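PDB 1Q6W: monoamine oxidase regulatory protein, putative from Archaeoglobus fulgidus, which is of unproven function but, as a MaoC-like protein with a hot dog fold, probably acts on acyl thioesters in the manner of enoyl-CoA hydratases and dehydratases. Local coordinates for residues Y14-I18 / I155-P159; P28-E33 / F108-A114; A115-E121 / V132-V138. All blocks are in the same frame, centred on the assembly; numbering follows the deposited sequence.

Overall arrangement
All three contacts attach to one antiparallel sheet, but at different places and with different chemistry. Interaction 3 is central, about 9 Å from the chain's centre, and has the most buried residues: a full ladder of backbone bonds joins two neighbouring strands. Interaction 2, its centre about 21 Å from that of interaction 3, is more exposed; it uses the beginning of the same strand 112-126, pairing it briefly with 28-33 before a turn takes over. Interaction 1, also more exposed, lies across the chain's centre from interaction 2; one backbone bond and mixed side-chain packing join the N-terminal loop to the chain end. Its I155, F15 and I18 pack on V132 or V119 of interaction 3.

Interaction 1: residues Y14-I18 / I155-P159; sequences YFESI and IRKTP
F15 and I155 meet at about a right angle, the isoleucine branch arriving at the edge of the phenylalanine ring, with CD1 of F15 3.7 Å from CG1 of I155. The branch gets there because chi1 of I155 (75°) sets CG1 between the backbone N and the carbonyl carbon, and chi2 then extends the chain, so that CD1 reaches the CG1 of I18 and the backbone of F15 as well. K157 instead runs alongside F15, both side chains pointing the same way, and its CG lies 3.6 Å from F15 CB. E16, bent at chi2, lays OE1 3.5 Å from K157 CB. On the far flank of this turn, Y14 presents a ring face to P159: the proline CD makes a CH-pi contact 4.1 Å from the ring centroid and 24° off the normal, displaced toward the rim. T158 CG2 lies over the same face. Between these two groups passes the cross-segment hydrogen bond, from F15 N to R156 O at 2.7 Å, its donor tilted 29° from the carbonyl plane.

The shape that brings these residues together is a tight turn, in which S17 N bonds back to Y14 O. K122 secures it from outside, donating to the carbonyls of F15 and I18 while making a cation-pi contact with the F15 ring. K157 sends its amine away to D124, in a salt bridge, and to D126 O. V132 backs F15, I18 and I155 alike. In this hot dog fold the contact ties the N-terminal loop ahead of strand 23-30 to the last residues of strand 145-156 and the C-terminal tail.

Interaction 2: residues P28-E33 / F108-A114; sequences PRTVTE and FIGDTIA
R29 and I113 form an antiparallel hydrogen-bonded pair, the short ladder on which this contact is built. R29 N reaches I113 O at 3.3 Å, and I113 N returns a bond to R29 O at 3.1 Å. Two residues on, V31 N donates to D111 O at 2.8 Å. CA-H...O contacts supplement these bonds, among them T30 CA to D111 O.

A side-chain hydrogen bond joins the non-hydrogen-bonded pair T30 and T112, whose hydroxyls lie 2.9 Å apart, OG1 to OG1. In both threonines OG1 is anti to the carbonyl carbon (chi1 -57° and -58°), which turns the two hydroxyls toward each other. A second side-chain bond acts within 108-114: F108 N approaches D111 OD1 from above the carboxylate plane, fastening the type I turn from F108 to D111.

Apolar contact is slighter, with P28 CG 3.9 Å from A114 CB. The CG1 methyl of V31 packs instead against the carbonyl oxygens of F108 and D111. R29 turns its guanidinium elsewhere, to D35 in a salt bridge, while I113 packs on helix 68-84.

The pairing is therefore chiefly polar and backbone-made: the bonds set the register of strands 23-30 and 112-126 here. R29 also reaches L42 O of the second subunit, and T32 is at the N-cap of helix 33-43.

Interaction 3: residues A115-E121 / V132-V138; sequences ASAEVVE and VTYKLEV
V119 and Y134 lie side by side and point the same way, V119 CG2 coming 3.6 Å from CE2 of the tyrosine ring. Chi1 of -57° sets the Y134 ring anti to its carbonyl carbon and beside its backbone N, leaning it along the valine; beyond, Y134 meets Y151 with the ring planes nearly parallel. The other branch of V119, CG1, runs obliquely against V132 CG1 at 3.8 Å. Further along the same face, the methyl of A115 touches both L136 CD1 and V138 CG2, each at 4.1 Å. Helix 68-84 covers the A115-A117 end of this apolar face, where A115 and V138 touch A75, A117 touches V79 and L136 touches L76; at the other end I18 lies on V119 and V132, and F15 on V132.

The other face is polar. S116 turns OG toward E137, 3.6 Å from its CB. K135 reaches along its own strand to E137, NZ to OE2 at 3.0 Å, a salt bridge that uses the anti lone pair of the carboxylate. E118 is nearby but its charge does not touch theirs. E121 and T133 stand alongside each other, with their CB atoms 3.7 Å apart, although E121 is poorly ordered.

Between the strands, paired backbone bonds link S116 with E137 and E118 with K135. The rhythm then slips by one residue: V120 N donates to T133 O at 2.9 Å, E121 N adds a weak bond to the same oxygen, and T133 N answers to E121 O. V120, displaced by this step, lays its CG1 against K135 CB and CG2 against T133. Two residues facing one define a classic beta bulge, here in the twisted hairpin of strands 112-126 and 129-139, whose concave apolar face wraps the long central helix as in the hot dog fold.

Interaction 1: residues Y14-I18 / I155-P159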
loop_
_atom_site.group_PDB
_atom_site.type_symbol
_atom_site.label_atom_id
_atom_site.label_comp_id
_atom_site.label_asym_id
_atom_site.label_seq_id
_atom_site.Cartn_x
_atom_site.Cartn_y
_atom_site.Cartn_z
ATOM N N TYR A 14 4.575 13.362 21.470
ATOM C CA TYR A 14 5.395 12.226 21.855
ATOM C C TYR A 14 4.519 11.012 22.179
ATOM O O TYR A 14 3.299 11.124 22.289
ATOM C CB TYR A 14 6.272 12.603 23.049
ATOM C CG TYR A 14 7.173 13.782 22.772
ATOM C CD1 TYR A 14 6.732 15.088 22.974
ATOM C CD2 TYR A 14 8.463 13.593 22.282
ATOM C CE1 TYR A 14 7.558 16.178 22.694
ATOM C CE2 TYR A 14 9.292 14.668 21.997
ATOM C CZ TYR A 14 8.835 15.959 22.207
ATOM O OH TYR A 14 9.667 17.024 21.947
ATOM N N PHE A 15 5.153 9.857 22.318
ATOM C CA PHE A 15 4.452 8.618 22.613
ATOM C C PHE A 15 3.416 8.748 23.730
ATOM O O PHE A 15 2.275 8.304 23.586
ATOM C CB PHE A 15 5.468 7.535 22.972
ATOM C CG PHE A 15 4.868 6.170 23.138
ATOM C CD1 PHE A 15 4.159 5.576 22.103
ATOM C CD2 PHE A 15 5.027 5.468 24.323
ATOM C CE1 PHE A 15 3.619 4.307 22.247
ATOM C CE2 PHE A 15 4.491 4.203 24.471
ATOM C CZ PHE A 15 3.785 3.621 23.429
ATOM N N GLU A 16 3.814 9.367 24.837
ATOM C CA GLU A 16 2.934 9.539 25.990
ATOM C C GLU A 16 1.734 10.440 25.737
ATOM O O GLU A 16 0.730 10.337 26.432
ATOM C CB GLU A 16 3.730 10.061 27.197
ATOM C CG GLU A 16 5.046 10.751 26.859
ATOM C CD GLU A 16 6.181 9.771 26.578
ATOM O OE1 GLU A 16 6.091 8.999 25.605
ATOM O OE2 GLU A 16 7.171 9.767 27.333
ATOM N N SER A 17 1.838 11.321 24.747
ATOM C CA SER A 17 0.745 12.235 24.409
ATOM C C SER A 17 -0.381 11.520 23.661
ATOM O O SER A 17 -1.539 11.919 23.743
ATOM C CB SER A 17 1.253 13.382 23.536
ATOM O OG SER A 17 2.244 14.134 24.204
ATOM N N ILE A 18 -0.031 10.464 22.926
ATOM C CA ILE A 18 -1.008 9.704 22.153
ATOM C C ILE A 18 -1.804 8.777 23.059
ATOM O O ILE A 18 -1.227 7.939 23.765
ATOM C CB ILE A 18 -0.325 8.832 21.071
ATOM C CG1 ILE A 18 0.709 9.647 20.293
ATOM C CG2 ILE A 18 -1.371 8.279 20.118
ATOM C CD1 ILE A 18 0.144 10.837 19.574
ATOM N N ILE A 155 6.913 6.111 17.358
ATOM C CA ILE A 155 7.042 7.509 17.742
ATOM C C ILE A 155 7.864 7.734 19.014
ATOM O O ILE A 155 7.798 6.968 19.968
ATOM C CB ILE A 155 5.655 8.181 17.887
ATOM C CG1 ILE A 155 4.986 7.727 19.164
ATOM C CG2 ILE A 155 4.754 7.794 16.713
ATOM C CD1 ILE A 155 3.631 8.361 19.360
ATOM N N ARG A 156 8.648 8.804 18.988
ATOM C CA ARG A 156 9.530 9.207 20.079
ATOM C C ARG A 156 8.837 9.510 21.408
ATOM O O ARG A 156 7.739 10.064 21.444
ATOM C CB ARG A 156 10.319 10.442 19.645
ATOM C CG ARG A 156 11.484 10.788 20.530
ATOM C CD ARG A 156 12.757 10.710 19.730
ATOM N NE ARG A 156 12.708 11.628 18.597
ATOM C CZ ARG A 156 13.471 11.520 17.514
ATOM N NH1 ARG A 156 14.352 10.529 17.408
ATOM N NH2 ARG A 156 13.354 12.410 16.539
ATOM N N LYS A 157 9.505 9.150 22.499
ATOM C CA LYS A 157 8.981 9.400 23.835
ATOM C C LYS A 157 9.493 10.748 24.324
ATOM O O LYS A 157 10.556 11.209 23.882
ATOM C CB LYS A 157 9.403 8.281 24.799
ATOM C CG LYS A 157 8.708 6.959 24.508
ATOM C CD LYS A 157 8.814 5.956 25.634
ATOM C CE LYS A 157 10.196 5.355 25.709
ATOM N NZ LYS A 157 10.242 4.282 26.737
ATOM N N THR A 158 8.741 11.378 25.225
ATOM C CA THR A 158 9.126 12.681 25.757
ATOM C C THR A 158 10.508 12.656 26.394
ATOM O O THR A 158 10.892 11.677 27.047
ATOM C CB THR A 158 8.144 13.181 26.835
ATOM O OG1 THR A 158 6.800 13.013 26.380
ATOM C CG2 THR A 158 8.376 14.661 27.121
ATOM N N PRO A 159 11.258 13.758 26.228
ATOM C CA PRO A 159 12.608 13.937 26.765
ATOM C C PRO A 159 12.561 14.310 28.252
ATOM O O PRO A 159 11.619 14.973 28.708
ATOM C CB PRO A 159 13.155 15.062 25.904
ATOM C CG PRO A 159 11.942 15.916 25.711
ATOM C CD PRO A 159 10.888 14.901 25.372
#

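Interaction 2: residues P28-E33 / F108-A114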
loop_
_atom_site.group_PDB
_atom_site.type_symbol
_atom_site.label_atom_id
_atom_site.label_comp_id
_atom_site.label_asym_id
_atom_site.label_seq_id
_atom_site.Cartn_x
_atom_site.Cartn_y
_atom_site.Cartn_z
ATOM N N PRO A 28 -12.362 14.311 2.577
ATOM C CA PRO A 28 -12.851 13.516 1.448
ATOM C C PRO A 28 -12.463 14.010 0.051
ATOM O O PRO A 28 -12.338 15.218 -0.182
ATOM C CB PRO A 28 -14.371 13.551 1.634
ATOM C CG PRO A 28 -14.546 13.809 3.049
ATOM C CD PRO A 28 -13.486 14.827 3.356
ATOM N N ARG A 29 -12.276 13.067 -0.868
ATOM C CA ARG A 29 -11.971 13.394 -2.256
ATOM C C ARG A 29 -12.523 12.328 -3.212
ATOM O O ARG A 29 -12.586 11.139 -2.879
ATOM C CB ARG A 29 -10.459 13.596 -2.492
ATOM C CG ARG A 29 -9.549 12.464 -2.080
ATOM C CD ARG A 29 -8.080 12.843 -2.337
ATOM N NE ARG A 29 -7.642 12.498 -3.686
ATOM C CZ ARG A 29 -6.369 12.335 -4.040
ATOM N NH1 ARG A 29 -6.058 12.006 -5.283
ATOM N NH2 ARG A 29 -5.409 12.505 -3.154
ATOM N N THR A 30 -12.946 12.774 -4.389
ATOM C CA THR A 30 -13.512 11.900 -5.387
ATOM C C THR A 30 -12.434 11.182 -6.178
ATOM O O THR A 30 -11.615 11.819 -6.824
ATOM C CB THR A 30 -14.396 12.697 -6.372
ATOM O OG1 THR A 30 -15.424 13.385 -5.647
ATOM C CG2 THR A 30 -15.056 11.784 -7.372
ATOM N N VAL A 31 -12.426 9.848 -6.124
ATOM C CA VAL A 31 -11.434 9.095 -6.870
ATOM C C VAL A 31 -11.774 9.295 -8.346
ATOM O O VAL A 31 -12.914 9.193 -8.756
ATOM C CB VAL A 31 -11.452 7.608 -6.503
ATOM C CG1 VAL A 31 -12.803 7.032 -6.793
ATOM C CG2 VAL A 31 -10.396 6.879 -7.297
ATOM N N THR A 32 -10.765 9.565 -9.150
ATOM C CA THR A 32 -10.980 9.860 -10.556
ATOM C C THR A 32 -10.149 9.016 -11.522
ATOM O O THR A 32 -9.245 8.286 -11.124
ATOM C CB THR A 32 -10.659 11.354 -10.798
ATOM O OG1 THR A 32 -10.835 11.645 -12.176
ATOM C CG2 THR A 32 -9.212 11.671 -10.432
ATOM N N GLU A 33 -10.456 9.126 -12.808
ATOM C CA GLU A 33 -9.731 8.413 -13.855
ATOM C C GLU A 33 -8.256 8.810 -13.776
ATOM O O GLU A 33 -7.369 7.959 -13.760
ATOM C CB GLU A 33 -10.295 8.803 -15.197
ATOM C CG GLU A 33 -9.707 8.060 -16.360
ATOM C CD GLU A 33 -9.930 8.793 -17.672
ATOM O OE1 GLU A 33 -9.208 9.810 -17.917
ATOM O OE2 GLU A 33 -10.828 8.358 -18.439
ATOM N N PHE A 108 -15.560 2.862 -7.391
ATOM C CA PHE A 108 -15.729 3.189 -8.803
ATOM C C PHE A 108 -15.233 4.599 -9.156
ATOM O O PHE A 108 -15.093 5.455 -8.282
ATOM C CB PHE A 108 -17.204 3.021 -9.186
ATOM C CG PHE A 108 -17.659 1.603 -9.176
ATOM C CD1 PHE A 108 -17.263 0.726 -10.185
ATOM C CD2 PHE A 108 -18.426 1.113 -8.123
ATOM C CE1 PHE A 108 -17.621 -0.620 -10.149
ATOM C CE2 PHE A 108 -18.787 -0.231 -8.068
ATOM C CZ PHE A 108 -18.384 -1.098 -9.081
ATOM N N ILE A 109 -14.994 4.837 -10.440
ATOM C CA ILE A 109 -14.475 6.115 -10.910
ATOM C C ILE A 109 -15.133 7.401 -10.429
ATOM O O ILE A 109 -14.515 8.474 -10.464
ATOM C CB ILE A 109 -14.369 6.102 -12.444
ATOM C CG1 ILE A 109 -13.167 5.238 -12.834
ATOM C CG2 ILE A 109 -14.245 7.498 -13.011
ATOM C CD1 ILE A 109 -12.959 5.082 -14.339
ATOM N N GLY A 110 -16.358 7.339 -9.946
ATOM C CA GLY A 110 -16.938 8.596 -9.472
ATOM C C GLY A 110 -17.196 8.668 -7.976
ATOM O O GLY A 110 -17.798 9.609 -7.471
ATOM N N ASP A 111 -16.742 7.649 -7.265
ATOM C CA ASP A 111 -16.955 7.574 -5.833
ATOM C C ASP A 111 -16.096 8.570 -5.075
ATOM O O ASP A 111 -14.995 8.937 -5.513
ATOM C CB ASP A 111 -16.663 6.154 -5.327
ATOM C CG ASP A 111 -17.661 5.120 -5.846
ATOM O OD1 ASP A 111 -17.461 3.902 -5.602
ATOM O OD2 ASP A 111 -18.646 5.526 -6.499
ATOM N N THR A 112 -16.614 9.002 -3.928
ATOM C CA THR A 112 -15.911 9.940 -3.066
ATOM C C THR A 112 -15.577 9.198 -1.782
ATOM O O THR A 112 -16.462 8.870 -1.003
ATOM C CB THR A 112 -16.790 11.157 -2.744
ATOM O OG1 THR A 112 -17.176 11.794 -3.963
ATOM C CG2 THR A 112 -16.040 12.148 -1.872
ATOM N N ILE A 113 -14.296 8.937 -1.560
ATOM C CA ILE A 113 -13.891 8.206 -0.373
ATOM C C ILE A 113 -13.406 9.095 0.764
ATOM O O ILE A 113 -12.852 10.163 0.535
ATOM C CB ILE A 113 -12.798 7.197 -0.712
ATOM C CG1 ILE A 113 -11.563 7.927 -1.233
ATOM C CG2 ILE A 113 -13.316 6.216 -1.755
ATOM C CD1 ILE A 113 -10.404 7.023 -1.509
ATOM N N ALA A 114 -13.641 8.648 1.993
ATOM C CA ALA A 114 -13.237 9.378 3.187
ATOM C C ALA A 114 -12.618 8.385 4.160
ATOM O O ALA A 114 -13.176 7.315 4.416
ATOM C CB ALA A 114 -14.418 10.029 3.812
#

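Interaction 3: residues A115-E121 / V132-V138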
loop_
_atom_site.group_PDB
_atom_site.type_symbol
_atom_site.label_atom_id
_atom_site.label_comp_id
_atom_site.label_asym_id
_atom_site.label_seq_id
_atom_site.Cartn_x
_atom_site.Cartn_y
_atom_site.Cartn_z
ATOM N N ALA A 115 -11.463 8.740 4.705
ATOM C CA ALA A 115 -10.776 7.852 5.610
ATOM C C ALA A 115 -10.681 8.415 7.009
ATOM O O ALA A 115 -10.661 9.627 7.207
ATOM C CB ALA A 115 -9.384 7.564 5.082
ATOM N N SER A 116 -10.612 7.517 7.979
ATOM C CA SER A 116 -10.479 7.906 9.366
ATOM C C SER A 116 -9.499 6.942 10.012
ATOM O O SER A 116 -9.432 5.769 9.629
ATOM C CB SER A 116 -11.835 7.830 10.077
ATOM O OG SER A 116 -12.341 6.506 10.100
ATOM N N ALA A 117 -8.730 7.443 10.970
ATOM C CA ALA A 117 -7.791 6.606 11.688
ATOM C C ALA A 117 -8.055 6.741 13.198
ATOM O O ALA A 117 -8.318 7.840 13.698
ATOM C CB ALA A 117 -6.391 7.017 11.357
ATOM N N GLU A 118 -7.988 5.629 13.919
ATOM C CA GLU A 118 -8.223 5.664 15.355
ATOM C C GLU A 118 -7.115 4.922 16.089
ATOM O O GLU A 118 -6.706 3.844 15.670
ATOM C CB GLU A 118 -9.575 5.038 15.676
ATOM C CG GLU A 118 -9.923 5.048 17.133
ATOM C CD GLU A 118 -11.250 4.386 17.404
ATOM O OE1 GLU A 118 -11.662 4.343 18.589
ATOM O OE2 GLU A 118 -11.882 3.909 16.429
ATOM N N VAL A 119 -6.612 5.506 17.173
ATOM C CA VAL A 119 -5.563 4.848 17.933
ATOM C C VAL A 119 -6.181 3.682 18.681
ATOM O O VAL A 119 -7.120 3.865 19.469
ATOM C CB VAL A 119 -4.912 5.793 18.957
ATOM C CG1 VAL A 119 -3.833 5.032 19.753
ATOM C CG2 VAL A 119 -4.338 7.019 18.239
ATOM N N VAL A 120 -5.656 2.484 18.442
ATOM C CA VAL A 120 -6.190 1.300 19.089
ATOM C C VAL A 120 -5.196 0.558 19.966
ATOM O O VAL A 120 -5.582 -0.299 20.748
ATOM C CB VAL A 120 -6.757 0.316 18.051
ATOM C CG1 VAL A 120 -7.883 0.986 17.277
ATOM C CG2 VAL A 120 -5.640 -0.186 17.128
ATOM N N GLU A 121 -3.923 0.890 19.857
ATOM C CA GLU A 121 -2.919 0.201 20.654
ATOM C C GLU A 121 -1.621 0.986 20.837
ATOM O O GLU A 121 -1.231 1.807 19.995
ATOM C CB GLU A 121 -2.623 -1.151 20.015
ATOM C CG GLU A 121 -1.555 -1.965 20.710
ATOM C CD GLU A 121 -1.347 -3.326 20.057
ATOM O OE1 GLU A 121 -0.439 -4.064 20.495
ATOM O OE2 GLU A 121 -2.094 -3.658 19.106
ATOM N N VAL A 132 2.755 2.933 18.149
ATOM C CA VAL A 132 1.337 3.221 18.234
ATOM C C VAL A 132 0.668 2.521 17.068
ATOM O O VAL A 132 1.172 2.556 15.943
ATOM C CB VAL A 132 1.082 4.743 18.148
ATOM C CG1 VAL A 132 -0.420 5.040 18.188
ATOM C CG2 VAL A 132 1.812 5.442 19.295
ATOM N N THR A 133 -0.451 1.865 17.337
ATOM C CA THR A 133 -1.181 1.178 16.282
ATOM C C THR A 133 -2.507 1.877 15.985
ATOM O O THR A 133 -3.264 2.212 16.900
ATOM C CB THR A 133 -1.456 -0.282 16.663
ATOM O OG1 THR A 133 -0.207 -0.971 16.768
ATOM C CG2 THR A 133 -2.349 -0.963 15.603
ATOM N N TYR A 134 -2.785 2.083 14.702
ATOM C CA TYR A 134 -4.003 2.763 14.293
ATOM C C TYR A 134 -4.916 1.860 13.505
ATOM O O TYR A 134 -4.462 0.969 12.792
ATOM C CB TYR A 134 -3.671 3.988 13.426
ATOM C CG TYR A 134 -2.762 4.997 14.081
ATOM C CD1 TYR A 134 -1.387 4.767 14.193
ATOM C CD2 TYR A 134 -3.273 6.200 14.588
ATOM C CE1 TYR A 134 -0.545 5.716 14.797
ATOM C CE2 TYR A 134 -2.453 7.142 15.187
ATOM C CZ TYR A 134 -1.093 6.902 15.290
ATOM O OH TYR A 134 -0.287 7.859 15.891
ATOM N N LYS A 135 -6.211 2.100 13.629
ATOM C CA LYS A 135 -7.187 1.342 12.875
ATOM C C LYS A 135 -7.646 2.290 11.775
ATOM O O LYS A 135 -8.132 3.383 12.055
ATOM C CB LYS A 135 -8.377 0.948 13.748
ATOM C CG LYS A 135 -9.354 0.026 13.051
ATOM C CD LYS A 135 -10.529 -0.319 13.958
ATOM C CE LYS A 135 -11.388 -1.443 13.372
ATOM N NZ LYS A 135 -11.967 -1.102 12.037
ATOM N N LEU A 136 -7.467 1.887 10.523
ATOM C CA LEU A 136 -7.866 2.715 9.406
ATOM C C LEU A 136 -9.198 2.262 8.831
ATOM O O LEU A 136 -9.439 1.064 8.646
ATOM C CB LEU A 136 -6.798 2.666 8.315
ATOM C CG LEU A 136 -7.083 3.473 7.051
ATOM C CD1 LEU A 136 -7.194 4.944 7.401
ATOM C CD2 LEU A 136 -5.969 3.270 6.054
ATOM N N GLU A 137 -10.065 3.227 8.546
ATOM C CA GLU A 137 -11.368 2.940 7.964
ATOM C C GLU A 137 -11.636 3.890 6.817
ATOM O O GLU A 137 -11.484 5.099 6.955
ATOM C CB GLU A 137 -12.465 3.078 9.010
ATOM C CG GLU A 137 -12.880 1.768 9.615
ATOM C CD GLU A 137 -13.931 1.929 10.685
ATOM O OE1 GLU A 137 -14.893 2.710 10.481
ATOM O OE2 GLU A 137 -13.798 1.263 11.736
ATOM N N VAL A 138 -12.022 3.333 5.679
ATOM C CA VAL A 138 -12.316 4.128 4.497
ATOM C C VAL A 138 -13.771 3.886 4.077
ATOM O O VAL A 138 -14.169 2.739 3.869
ATOM C CB VAL A 138 -11.372 3.743 3.339
ATOM C CG1 VAL A 138 -11.548 4.708 2.180
ATOM C CG2 VAL A 138 -9.952 3.754 3.805
#